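Local coordinates for protein giardin subunit alpha-1 (Giardia intestinalis, PDB 4EVF) that binds calcium and, in a calcium-dependent way, phospholipids including phosphatidylserine, as a giardin of the annexin family involved in attachment of the parasite to the intestinal mucosa, at residues L234-C237 with A238-K242; Y269-M272 with G273-I276; E10-Q13 with A14-K18; L101-P104 with E105-H108. All blocks are in the same frame, centred on the assembly; numbering follows the deposited sequence.

How the contacts relate
All four contacts are local, within one helix or at its end. Contacts 1 and 3 lie on the last turns of helices 227-240 and 4-16; contacts 2 and 4 are helix starts, where Asp271 and Thr103 cap helices 272-279 and 104-118. Contacts 1 and 2 share the predicted fourth repeat, and Asn236 ND2 packs 3.4 Å from Tyr269 CB. Contact 4 touches contact 1 where Leu101 packs on Leu234, its centre nearest the chain's middle. Contact 3, in the predicted first repeat, is centred about 28 Å from that middle. All mix buried and exposed residues: carboxylate or hydroxyl caps mark the starts; backbone bonds dominate the ends, with a Schellman motif in contact 3 and a bridging water in contact 1.

Contact 1 of 4, residues L234-C237 with A238-K242; sequences LINC and ACNDK
Asn236 and Asn240 sit one helical turn apart, joined first through the backbone: Asn240 N gives a nearly straight bond (175°) to Asn236 O at 2.8 Å. Farther out the two amide planes stand 86° apart, almost perpendicular, with Asn236 OD1 3.0 Å from Asn240 ND2. With CG anti to its N (chi1 -177°), Asn236 can send ND2 to Tyr266 OH, its main polar partner. The same ND2 also reaches a water, weakly, at 3.4 Å; that water donates to Asn240 OD1 at 3.2 Å, a loose water bridge between the two amides.

The other carbonyls of the turn are used as well. Leu234 O takes Ala238 N, Ile235 O takes Cys239 N, and Cys237 O takes Asp241 N at 2.8 Å, the least straight of the set. On the buried side, Ile235 CG2 lies 4.4 Å from Cys239 SG, and both residues pack against helix 272-279. Asp241 then leaves helical angles, while Ala238 has a further backbone bond with Asp244 in the loop beyond. This is the C-terminal end of a helix in the all-helical annexin repeat, here the predicted fourth.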
loop_
_atom_site.group_PDB
_atom_site.type_symbol
_atom_site.label_atom_id
_atom_site.label_comp_id
_atom_site.label_asym_id
_atom_site.label_seq_id
_atom_site.Cartn_x
_atom_site.Cartn_y
_atom_site.Cartn_z
ATOM N N LEU A 234 -5.713 5.053 3.564
ATOM C CA LEU A 234 -6.172 4.474 2.322
ATOM C C LEU A 234 -7.321 3.491 2.575
ATOM O O LEU A 234 -8.225 3.376 1.764
ATOM C CB LEU A 234 -5.001 3.808 1.582
ATOM C CG LEU A 234 -3.900 4.684 0.949
ATOM C CD1 LEU A 234 -2.728 3.903 0.335
ATOM C CD2 LEU A 234 -4.455 5.701 -0.042
ATOM N N ILE A 235 -7.496 2.939 3.703
ATOM C CA ILE A 235 -8.659 2.081 3.982
ATOM C C ILE A 235 -9.891 2.923 4.234
ATOM O O ILE A 235 -10.983 2.601 3.768
ATOM C CB ILE A 235 -8.396 1.152 5.176
ATOM C CG1 ILE A 235 -7.430 0.045 4.752
ATOM C CG2 ILE A 235 -9.689 0.551 5.716
ATOM C CD1 ILE A 235 -6.949 -0.801 5.922
ATOM N N ASN A 236 -9.700 4.027 4.944
ATOM C CA ASN A 236 -10.787 4.969 5.160
ATOM C C ASN A 236 -11.302 5.557 3.824
ATOM O O ASN A 236 -12.513 5.655 3.605
ATOM C CB ASN A 236 -10.342 6.049 6.150
ATOM C CG ASN A 236 -11.446 7.029 6.479
ATOM O OD1 ASN A 236 -11.419 8.176 6.025
ATOM N ND2 ASN A 236 -12.425 6.586 7.268
ATOM N N CYS A 237 -10.377 5.927 2.938
ATOM C CA CYS A 237 -10.720 6.378 1.596
ATOM C C CYS A 237 -11.570 5.332 0.884
ATOM O O CYS A 237 -12.613 5.660 0.316
ATOM C CB CYS A 237 -9.466 6.686 0.764
ATOM S SG CYS A 237 -8.437 8.076 1.336
ATOM N N ALA A 238 -11.132 4.074 0.913
ATOM C CA ALA A 238 -11.900 2.997 0.294
ATOM C C ALA A 238 -13.294 2.878 0.900
ATOM O O ALA A 238 -14.271 2.631 0.191
ATOM C CB ALA A 238 -11.149 1.648 0.410
ATOM N N CYS A 239 -13.398 3.030 2.211
ATOM C CA CYS A 239 -14.717 2.945 2.826
ATOM C C CYS A 239 -15.588 4.089 2.312
ATOM O O CYS A 239 -16.713 3.871 1.837
ATOM C CB CYS A 239 -14.615 2.970 4.346
ATOM S SG CYS A 239 -13.989 1.424 5.068
ATOM N N ASN A 240 -15.046 5.302 2.385
ATOM C CA ASN A 240 -15.744 6.502 1.920
ATOM C C ASN A 240 -16.074 6.545 0.420
ATOM O O ASN A 240 -17.036 7.195 0.008
ATOM C CB ASN A 240 -14.960 7.751 2.329
ATOM C CG ASN A 240 -14.822 7.873 3.830
ATOM O OD1 ASN A 240 -15.616 7.301 4.583
ATOM N ND2 ASN A 240 -13.814 8.618 4.279
ATOM N N ASP A 241 -15.273 5.875 -0.398
ATOM C CA ASP A 241 -15.561 5.782 -1.822
ATOM C C ASP A 241 -16.524 4.632 -2.097
ATOM O O ASP A 241 -16.350 3.880 -3.061
ATOM C CB ASP A 241 -14.280 5.579 -2.631
ATOM C CG ASP A 241 -13.361 6.781 -2.584
ATOM O OD1 ASP A 241 -13.805 7.863 -2.127
ATOM O OD2 ASP A 241 -12.195 6.647 -3.014
ATOM N N LYS A 242 -17.521 4.493 -1.228
ATOM C CA LYS A 242 -18.561 3.481 -1.377
ATOM C C LYS A 242 -18.004 2.064 -1.504
ATOM O O LYS A 242 -18.424 1.300 -2.378
ATOM C CB LYS A 242 -19.478 3.815 -2.564
ATOM C CG LYS A 242 -20.189 5.157 -2.427
ATOM C CD LYS A 242 -21.435 5.215 -3.310
ATOM C CE LYS A 242 -22.209 6.514 -3.114
ATOM N NZ LYS A 242 -23.433 6.568 -3.978
HETATM O O HOH W 1 -15.434 8.128 7.716
#

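Contact 2 of 4, residues Y269-M272 with G273-I276; sequences YGDM and GTDI
Asp271 caps the start of helix 272-279 by gripping Thr274 twice, an Asp N-cap in which one carboxylate oxygen accepts from both the backbone N and the hydroxyl of the third residue on. Thr274 N reaches Asp271 OD2 at 2.8 Å on the anti side, modestly out of the carboxylate plane. Thr274 OG1 donates to the same Asp271 OD2 at 2.9 Å, but from above the plane, 40° out of it. The two side chains meet at about a right angle. Asp271 holds CG opposite its own N (chi1 -176°), which swings the carboxylate forward over the first turn; in Thr274 the hydroxyl stands beside its backbone N (chi1 -66°), so N and OG1 present themselves together to one acceptor. The two bonds hold the Asp271 carboxylate, and the second also sets the Thr274 hydroxyl.

Behind the cap, Asp275 N bonds to Asp271 O and Ile276 N to Met272 O. Asp275 turns its carboxylate back toward the loop: OD1 accepts a hydrogen bond from a water at 2.6 Å that in turn accepts from Asp271 N, and OD2 accepts one from a second water, which also donates to Tyr269 O. Tyr266 OH also bonds to OD2, and Arg278 forms a salt bridge with OD1, which would help to balance the charge of this acid.

On the buried side Met272 and Ile276 run side by side in the same direction. Met272 is extended through chi2 and bends only at chi3, and its CG lies 3.9 Å from Ile276 CD1.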
loop_
_atom_site.group_PDB
_atom_site.type_symbol
_atom_site.label_atom_id
_atom_site.label_comp_id
_atom_site.label_asym_id
_atom_site.label_seq_id
_atom_site.Cartn_x
_atom_site.Cartn_y
_atom_site.Cartn_z
ATOM N N TYR A 269 -10.265 7.994 12.498
ATOM C CA TYR A 269 -11.384 8.035 11.560
ATOM C C TYR A 269 -12.627 7.396 12.162
ATOM O O TYR A 269 -13.743 7.856 11.942
ATOM C CB TYR A 269 -11.016 7.348 10.247
ATOM C CG TYR A 269 -9.704 7.825 9.687
ATOM C CD1 TYR A 269 -8.590 7.000 9.689
ATOM C CD2 TYR A 269 -9.573 9.110 9.177
ATOM C CE1 TYR A 269 -7.380 7.431 9.191
ATOM C CE2 TYR A 269 -8.363 9.558 8.669
ATOM C CZ TYR A 269 -7.267 8.708 8.672
ATOM O OH TYR A 269 -6.056 9.138 8.177
ATOM N N GLY A 270 -12.420 6.333 12.925
ATOM C CA GLY A 270 -13.506 5.661 13.619
ATOM C C GLY A 270 -13.093 4.260 14.035
ATOM O O GLY A 270 -11.967 4.041 14.497
ATOM N N ASP A 271 -14.009 3.314 13.858
ATOM C CA ASP A 271 -13.751 1.909 14.125
ATOM C C ASP A 271 -13.641 1.207 12.787
ATOM O O ASP A 271 -14.611 1.151 12.031
ATOM C CB ASP A 271 -14.900 1.298 14.926
ATOM C CG ASP A 271 -14.640 -0.143 15.303
ATOM O OD1 ASP A 271 -13.838 -0.362 16.237
ATOM O OD2 ASP A 271 -15.220 -1.053 14.666
ATOM N N MET A 272 -12.459 0.682 12.482
ATOM C CA MET A 272 -12.229 0.100 11.169
ATOM C C MET A 272 -13.160 -1.071 10.881
ATOM O O MET A 272 -13.736 -1.154 9.797
ATOM C CB MET A 272 -10.769 -0.317 10.993
ATOM C CG MET A 272 -10.460 -0.816 9.599
ATOM S SD MET A 272 -8.747 -1.353 9.432
ATOM C CE MET A 272 -7.960 0.210 9.650
ATOM N N GLY A 273 -13.307 -1.969 11.846
ATOM C CA GLY A 273 -14.219 -3.091 11.710
ATOM C C GLY A 273 -15.639 -2.672 11.360
ATOM O O GLY A 273 -16.245 -3.197 10.414
ATOM N N THR A 274 -16.175 -1.724 12.122
ATOM C CA THR A 274 -17.515 -1.196 11.866
ATOM C C THR A 274 -17.646 -0.565 10.483
ATOM O O THR A 274 -18.634 -0.795 9.781
ATOM C CB THR A 274 -17.911 -0.161 12.936
ATOM O OG1 THR A 274 -18.023 -0.820 14.203
ATOM C CG2 THR A 274 -19.246 0.509 12.586
ATOM N N ASP A 275 -16.651 0.231 10.090
ATOM C CA ASP A 275 -16.670 0.890 8.784
ATOM C C ASP A 275 -16.619 -0.082 7.610
ATOM O O ASP A 275 -17.320 0.101 6.611
ATOM C CB ASP A 275 -15.540 1.921 8.667
ATOM C CG ASP A 275 -15.779 3.143 9.538
ATOM O OD1 ASP A 275 -16.879 3.243 10.124
ATOM O OD2 ASP A 275 -14.872 3.999 9.640
ATOM N N ILE A 276 -15.781 -1.110 7.714
ATOM C CA ILE A 276 -15.723 -2.109 6.653
ATOM C C ILE A 276 -17.056 -2.830 6.554
ATOM O O ILE A 276 -17.536 -3.149 5.461
ATOM C CB ILE A 276 -14.609 -3.132 6.896
ATOM C CG1 ILE A 276 -13.247 -2.475 6.648
ATOM C CG2 ILE A 276 -14.809 -4.339 5.993
ATOM C CD1 ILE A 276 -12.035 -3.353 7.035
HETATM O O HOH W 2 -15.449 6.985 9.979
HETATM O O HOH W 3 -16.664 3.738 12.651
#

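Contact 3 of 4, residues E10-Q13 with A14-K18; sequences ELKQ and AIDAK
From Glu10 to Ala17 the backbone makes four successive helical bonds, Ala14 N to Glu10 O, Ile15 N to Leu11 O, Asp16 N to Lys12 O and Ala17 N to Gln13 O. Lys12 and Asp16 meet across one turn at an angle, through the aliphatic part of the lysine: Lys12 CG is 3.8 Å from Asp16 OD2. Lys12 starts opposite its N (chi1 -178°) and kinks at chi2 (73°), which carries the chain past the carboxylate. The charges come near without touching, Lys12 NZ being 4.6 Å from Asp16 OD1, while NZ has a weak, long ion pair with Asp53.

The turn closes in a Schellman motif. Lys18, with positive phi, is its C-prime residue: Lys18 N bonds weakly to Ile15 O at 3.0 Å, and Asp19 N bonds to Ala14 O. This ends helix 4-16 in the predicted first annexin repeat.

On the inner side Ile15 lays CG1 over Leu11 O at 3.1 Å. Both side chains continue into the repeat, Leu11 against Ile38 and Leu50, Ile15 against Tyr42 and Ile54, whereas Ala14 meets Gln22 and Ile23 of helix 20-28.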
loop_
_atom_site.group_PDB
_atom_site.type_symbol
_atom_site.label_atom_id
_atom_site.label_comp_id
_atom_site.label_asym_id
_atom_site.label_seq_id
_atom_site.Cartn_x
_atom_site.Cartn_y
_atom_site.Cartn_z
ATOM N N GLU A 10 -4.650 -27.717 5.808
ATOM C CA GLU A 10 -5.755 -26.846 6.223
ATOM C C GLU A 10 -6.312 -26.108 5.019
ATOM O O GLU A 10 -7.526 -26.081 4.778
ATOM C CB GLU A 10 -5.289 -25.811 7.240
ATOM C CG GLU A 10 -4.866 -26.368 8.585
ATOM C CD GLU A 10 -4.486 -25.266 9.553
ATOM O OE1 GLU A 10 -5.378 -24.467 9.940
ATOM O OE2 GLU A 10 -3.291 -25.182 9.914
ATOM N N LEU A 11 -5.412 -25.496 4.263
ATOM C CA LEU A 11 -5.808 -24.760 3.069
ATOM C C LEU A 11 -6.523 -25.632 2.041
ATOM O O LEU A 11 -7.506 -25.206 1.438
ATOM C CB LEU A 11 -4.602 -24.056 2.442
ATOM C CG LEU A 11 -4.229 -22.768 3.177
ATOM C CD1 LEU A 11 -2.794 -22.335 2.855
ATOM C CD2 LEU A 11 -5.236 -21.666 2.849
ATOM N N LYS A 12 -6.032 -26.852 1.846
ATOM C CA LYS A 12 -6.642 -27.794 0.910
ATOM C C LYS A 12 -8.116 -28.029 1.241
ATOM O O LYS A 12 -8.985 -28.032 0.363
ATOM C CB LYS A 12 -5.894 -29.129 0.960
ATOM C CG LYS A 12 -6.420 -30.173 -0.007
ATOM C CD LYS A 12 -6.047 -29.829 -1.440
ATOM C CE LYS A 12 -6.611 -30.838 -2.433
ATOM N NZ LYS A 12 -6.407 -30.371 -3.839
ATOM N N GLN A 13 -8.389 -28.233 2.520
ATOM C CA GLN A 13 -9.734 -28.546 2.958
ATOM C C GLN A 13 -10.649 -27.320 2.939
ATOM O O GLN A 13 -11.864 -27.452 2.758
ATOM C CB GLN A 13 -9.697 -29.196 4.338
ATOM C CG GLN A 13 -9.270 -30.646 4.284
ATOM C CD GLN A 13 -8.674 -31.132 5.582
ATOM O OE1 GLN A 13 -8.369 -30.339 6.474
ATOM N NE2 GLN A 13 -8.497 -32.446 5.696
ATOM N N ALA A 14 -10.070 -26.137 3.125
ATOM C CA ALA A 14 -10.857 -24.911 3.082
ATOM C C ALA A 14 -11.250 -24.648 1.637
ATOM O O ALA A 14 -12.361 -24.193 1.354
ATOM C CB ALA A 14 -10.064 -23.736 3.653
ATOM N N ILE A 15 -10.331 -24.955 0.722
ATOM C CA ILE A 15 -10.546 -24.732 -0.705
ATOM C C ILE A 15 -11.584 -25.708 -1.225
ATOM O O ILE A 15 -12.459 -25.350 -2.024
ATOM C CB ILE A 15 -9.238 -24.904 -1.508
ATOM C CG1 ILE A 15 -8.257 -23.769 -1.197
ATOM C CG2 ILE A 15 -9.525 -24.942 -2.996
ATOM C CD1 ILE A 15 -6.924 -23.898 -1.938
ATOM N N ASP A 16 -11.478 -26.951 -0.766
ATOM C CA ASP A 16 -12.471 -27.970 -1.076
ATOM C C ASP A 16 -13.839 -27.558 -0.542
ATOM O O ASP A 16 -14.858 -27.752 -1.198
ATOM C CB ASP A 16 -12.069 -29.311 -0.468
ATOM C CG ASP A 16 -10.896 -29.954 -1.190
ATOM O OD1 ASP A 16 -10.728 -29.705 -2.407
ATOM O OD2 ASP A 16 -10.152 -30.725 -0.543
ATOM N N ALA A 17 -13.854 -27.005 0.665
ATOM C CA ALA A 17 -15.096 -26.536 1.266
ATOM C C ALA A 17 -15.572 -25.248 0.610
ATOM O O ALA A 17 -16.704 -24.818 0.831
ATOM C CB ALA A 17 -14.920 -26.335 2.763
ATOM N N LYS A 18 -14.710 -24.634 -0.196
ATOM C CA LYS A 18 -15.028 -23.353 -0.812
ATOM C C LYS A 18 -15.341 -22.306 0.263
ATOM O O LYS A 18 -16.129 -21.386 0.046
ATOM C CB LYS A 18 -16.206 -23.509 -1.775
ATOM C CG LYS A 18 -15.953 -24.494 -2.897
ATOM C CD LYS A 18 -17.180 -24.654 -3.783
ATOM C CE LYS A 18 -16.801 -25.030 -5.211
ATOM N NZ LYS A 18 -15.930 -26.235 -5.273
#

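Contact 4 of 4, residues L101-P104 with E105-H108; sequences LCTP and EDWH
The Trp107 indole meets Cys102 at its edge: SG lies 5.5 Å from the centroid of the six-membered ring and 82° off its normal, so the sulfur is nearly in the ring plane, with CE3 the nearest ring atom at 4.1 Å. Elsewhere the indole touches Ile82 of helix 74-87 and meets the ring of His146 with the planes at about 45°. The Pro104 ring has the Glu105 side chain alongside it, pointing the same way; Glu105 bends at chi2, which folds the carboxylate back and brings OE1 to 3.4 Å from Pro104 CG.

Thr103 is the polar centre. Its hydroxyl stands between its own N and carbonyl carbon (chi1 66°), from where OG1 accepts Asp106 N at 3.1 Å. The same OG1 bonds to a water at 2.7 Å, and that water also reaches Glu105 OE1, weakly. A second water accepts from Thr103 N and donates to Asp106 OD2 at 2.8 Å, tying the two residues together again. The other carboxylate oxygen, Asp106 OD1, is held by His75 and by a salt bridge with Arg74, which fix the group from helix 74-87; these partners would tend to keep Asp106 ionised.

Backbone bonds begin at once, Trp107 N to Thr103 O at 2.9 Å and His108 N to Pro104 O. Thr103 thus acts as the N-cap of helix 104-118, with proline at the first helical position, a common way to start a helix, here in the predicted second annexin repeat.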
loop_
_atom_site.group_PDB
_atom_site.type_symbol
_atom_site.label_atom_id
_atom_site.label_comp_id
_atom_site.label_asym_id
_atom_site.label_seq_id
_atom_site.Cartn_x
_atom_site.Cartn_y
_atom_site.Cartn_z
ATOM N N LEU A 101 2.656 3.336 -0.878
ATOM C CA LEU A 101 2.502 2.360 0.187
ATOM C C LEU A 101 3.361 1.139 -0.173
ATOM O O LEU A 101 2.855 0.098 -0.599
ATOM C CB LEU A 101 1.023 1.994 0.339
ATOM C CG LEU A 101 0.439 1.224 1.533
ATOM C CD1 LEU A 101 0.656 -0.255 1.326
ATOM C CD2 LEU A 101 0.967 1.688 2.900
ATOM N N CYS A 102 4.669 1.290 -0.007
ATOM C CA CYS A 102 5.607 0.251 -0.412
ATOM C C CYS A 102 6.935 0.467 0.307
ATOM O O CYS A 102 7.409 1.589 0.426
ATOM C CB CYS A 102 5.805 0.302 -1.920
ATOM S SG CYS A 102 6.763 -1.039 -2.640
ATOM N N THR A 103 7.523 -0.611 0.801
ATOM C CA THR A 103 8.851 -0.524 1.407
ATOM C C THR A 103 9.896 -0.506 0.284
ATOM O O THR A 103 9.646 -1.017 -0.804
ATOM C CB THR A 103 9.101 -1.740 2.303
ATOM O OG1 THR A 103 9.154 -2.909 1.487
ATOM C CG2 THR A 103 7.970 -1.915 3.307
ATOM N N PRO A 104 11.074 0.083 0.537
ATOM C CA PRO A 104 12.098 0.095 -0.513
ATOM C C PRO A 104 12.491 -1.310 -0.969
ATOM O O PRO A 104 12.740 -1.513 -2.160
ATOM C CB PRO A 104 13.290 0.822 0.142
ATOM C CG PRO A 104 12.974 0.908 1.585
ATOM C CD PRO A 104 11.486 0.835 1.731
ATOM N N GLU A 105 12.530 -2.266 -0.041
ATOM C CA GLU A 105 12.859 -3.648 -0.370
ATOM C C GLU A 105 11.864 -4.217 -1.378
ATOM O O GLU A 105 12.239 -4.765 -2.417
ATOM C CB GLU A 105 12.863 -4.511 0.898
ATOM C CG GLU A 105 13.928 -4.117 1.928
ATOM C CD GLU A 105 13.677 -2.762 2.601
ATOM O OE1 GLU A 105 12.526 -2.284 2.603
ATOM O OE2 GLU A 105 14.647 -2.169 3.133
ATOM N N ASP A 106 10.584 -4.078 -1.063
ATOM C CA ASP A 106 9.536 -4.568 -1.948
ATOM C C ASP A 106 9.545 -3.836 -3.299
ATOM O O ASP A 106 9.226 -4.417 -4.339
ATOM C CB ASP A 106 8.164 -4.437 -1.266
ATOM C CG ASP A 106 7.838 -5.622 -0.361
ATOM O OD1 ASP A 106 8.543 -6.656 -0.430
ATOM O OD2 ASP A 106 6.858 -5.524 0.413
ATOM N N TRP A 107 9.894 -2.557 -3.295
ATOM C CA TRP A 107 9.918 -1.817 -4.550
ATOM C C TRP A 107 10.987 -2.398 -5.447
ATOM O O TRP A 107 10.765 -2.648 -6.629
ATOM C CB TRP A 107 10.211 -0.337 -4.327
ATOM C CG TRP A 107 10.224 0.415 -5.618
ATOM C CD1 TRP A 107 11.304 0.953 -6.251
ATOM C CD2 TRP A 107 9.095 0.672 -6.459
ATOM N NE1 TRP A 107 10.911 1.552 -7.430
ATOM C CE2 TRP A 107 9.559 1.392 -7.576
ATOM C CE3 TRP A 107 7.732 0.369 -6.371
ATOM C CZ2 TRP A 107 8.710 1.816 -8.596
ATOM C CZ3 TRP A 107 6.889 0.795 -7.391
ATOM C CH2 TRP A 107 7.380 1.511 -8.482
ATOM N N HIS A 108 12.160 -2.608 -4.862
ATOM C CA HIS A 108 13.297 -3.121 -5.600
ATOM C C HIS A 108 12.982 -4.451 -6.281
ATOM O O HIS A 108 13.335 -4.651 -7.450
ATOM C CB HIS A 108 14.496 -3.255 -4.663
ATOM C CG HIS A 108 15.765 -3.651 -5.349
ATOM N ND1 HIS A 108 16.241 -4.945 -5.346
ATOM C CD2 HIS A 108 16.667 -2.919 -6.045
ATOM C CE1 HIS A 108 17.380 -4.994 -6.013
ATOM N NE2 HIS A 108 17.660 -3.778 -6.448
HETATM O O HOH W 4 5.900 -2.960 0.757
HETATM O O HOH W 5 10.245 -4.891 2.936
#